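RNA-directed RNA polymerase (Infectious pancreatic necrosis virus, PDB 2YI8) synthesises viral RNA on an RNA template as an RNA-dependent RNA polymerase, and probably occurs both free and covalently attached to the genomic RNA. Local coordinates at residues A281-G286 with T739-A744. Residues are numbered along the deposited sequence; the frame is centred on the assembly and turned at random.
Sequences ADPEAG and TLRDQA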
loop_
_atom_site.group_PDB
_atom_site.type_symbol
_atom_site.label_atom_id
_atom_site.label_comp_id
_atom_site.label_asym_id
_atom_site.label_seq_id
_atom_site.Cartn_x
_atom_site.Cartn_y
_atom_site.Cartn_z
ATOM N N ALA A 281 -3.955 39.047 1.875
ATOM C CA ALA A 281 -3.283 40.149 1.164
ATOM C C ALA A 281 -1.870 39.743 0.705
ATOM O O ALA A 281 -1.350 40.321 -0.258
ATOM C CB ALA A 281 -3.207 41.368 2.052
ATOM N N ASP A 282 -1.261 38.739 1.385
ATOM C CA ASP A 282 0.057 38.201 1.048
ATOM C C ASP A 282 0.009 36.646 1.072
ATOM O O ASP A 282 0.452 36.028 2.053
ATOM C CB ASP A 282 1.143 38.791 1.977
ATOM C CG ASP A 282 2.588 38.627 1.515
ATOM O OD1 ASP A 282 2.840 37.796 0.621
ATOM O OD2 ASP A 282 3.474 39.280 2.095
ATOM N N PRO A 283 -0.535 36.001 -0.004
ATOM C CA PRO A 283 -0.627 34.525 -0.015
ATOM C C PRO A 283 0.702 33.795 0.144
ATOM O O PRO A 283 0.745 32.801 0.856
ATOM C CB PRO A 283 -1.315 34.214 -1.352
ATOM C CG PRO A 283 -2.048 35.471 -1.696
ATOM C CD PRO A 283 -1.125 36.568 -1.238
ATOM N N GLU A 284 1.786 34.302 -0.464
ATOM C CA GLU A 284 3.099 33.665 -0.346
ATOM C C GLU A 284 3.609 33.628 1.100
ATOM O O GLU A 284 3.995 32.558 1.556
ATOM C CB GLU A 284 4.126 34.317 -1.284
ATOM C CG GLU A 284 5.470 33.611 -1.267
ATOM C CD GLU A 284 6.554 34.232 -2.118
ATOM O OE1 GLU A 284 6.248 34.681 -3.245
ATOM O OE2 GLU A 284 7.725 34.224 -1.676
ATOM N N ALA A 285 3.601 34.782 1.813
ATOM C CA ALA A 285 4.064 34.869 3.199
ATOM C C ALA A 285 3.203 33.997 4.117
ATOM O O ALA A 285 3.755 33.247 4.916
ATOM C CB ALA A 285 4.068 36.322 3.688
ATOM N N GLY A 286 1.883 34.072 3.954
ATOM C CA GLY A 286 0.930 33.313 4.752
ATOM C C GLY A 286 1.002 31.808 4.558
ATOM O O GLY A 286 0.947 31.052 5.536
ATOM N N THR A 739 0.023 33.840 -6.344
ATOM C CA THR A 739 -1.158 33.927 -7.224
ATOM C C THR A 739 -2.395 33.195 -6.666
ATOM O O THR A 739 -3.430 33.174 -7.342
ATOM C CB THR A 739 -0.824 33.367 -8.620
ATOM O OG1 THR A 739 -0.669 31.947 -8.522
ATOM C CG2 THR A 739 0.416 34.018 -9.257
ATOM N N LEU A 740 -2.288 32.578 -5.466
ATOM C CA LEU A 740 -3.387 31.785 -4.887
ATOM C C LEU A 740 -4.719 32.498 -4.691
ATOM O O LEU A 740 -5.758 31.896 -4.946
ATOM C CB LEU A 740 -2.964 30.996 -3.630
ATOM C CG LEU A 740 -2.095 29.751 -3.868
ATOM C CD1 LEU A 740 -1.471 29.287 -2.570
ATOM C CD2 LEU A 740 -2.887 28.620 -4.542
ATOM N N ARG A 741 -4.695 33.772 -4.257
ATOM C CA ARG A 741 -5.909 34.582 -4.068
ATOM C C ARG A 741 -6.649 34.766 -5.411
ATOM O O ARG A 741 -7.874 34.583 -5.465
ATOM C CB ARG A 741 -5.569 35.921 -3.401
ATOM C CG ARG A 741 -6.776 36.804 -3.042
ATOM C CD ARG A 741 -6.343 38.181 -2.518
ATOM N NE ARG A 741 -5.618 38.928 -3.548
ATOM C CZ ARG A 741 -4.319 39.216 -3.513
ATOM N NH1 ARG A 741 -3.584 38.882 -2.459
ATOM N NH2 ARG A 741 -3.753 39.867 -4.518
ATOM N N ASP A 742 -5.894 35.051 -6.495
ATOM C CA ASP A 742 -6.459 35.197 -7.848
ATOM C C ASP A 742 -6.963 33.876 -8.404
ATOM O O ASP A 742 -8.001 33.849 -9.061
ATOM C CB ASP A 742 -5.456 35.859 -8.804
ATOM C CG ASP A 742 -5.111 37.273 -8.369
ATOM O OD1 ASP A 742 -6.061 38.078 -8.145
ATOM O OD2 ASP A 742 -3.898 37.563 -8.190
ATOM N N GLN A 743 -6.256 32.776 -8.105
ATOM C CA GLN A 743 -6.675 31.430 -8.514
ATOM C C GLN A 743 -7.971 31.032 -7.789
ATOM O O GLN A 743 -8.827 30.374 -8.392
ATOM C CB GLN A 743 -5.581 30.405 -8.227
ATOM C CG GLN A 743 -4.358 30.520 -9.122
ATOM C CD GLN A 743 -3.473 29.332 -8.848
ATOM O OE1 GLN A 743 -3.867 28.198 -9.055
ATOM N NE2 GLN A 743 -2.309 29.553 -8.264
ATOM N N ALA A 744 -8.127 31.461 -6.516
ATOM C CA ALA A 744 -9.332 31.194 -5.728
ATOM C C ALA A 744 -10.529 31.919 -6.355
ATOM O O ALA A 744 -11.610 31.335 -6.467
ATOM C CB ALA A 744 -9.135 31.638 -4.281
#
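Two helix N-termini meet here: P283, in the first turn of helix 283-293, packs against R741 and L740 in the first turn of helix 740-752. P283 directs its CB toward the second helix, and its ring crosses the R741 side chain at a slant. Its CG lies 3.9 Å from R741 CB, and its CD lies 3.6 Å from NH1 at the far end of the same side chain. R741 spans the ring in this way because it leaves the backbone with CG anti to N (chi1 -175°), runs straight to CD, then bends at chi3 (63°), swinging the guanidinium toward the loop before helix 283-293. There NH1 is hydrogen-bonded to the carbonyl oxygen of S280, and A281 O stands 3.5 Å from the same nitrogen, oblique to the guanidinium plane. The CB corner of the same ring makes a looser apolar contact with L740 CB at 4.3 Å. Within each helix start there is a local side-chain bond: D282, the N-cap, accepts a weak one at OD1 from A285 N (3.3 Å), and T739 OG1 accepts from Q743 NE2 at 2.9 Å. The contact joins the palm-family region to the C-terminal region far from the chain centre. E284 adds a salt bridge to R736, just ahead of helix 740-752, while L740 and A744 also rest on helix 438-452.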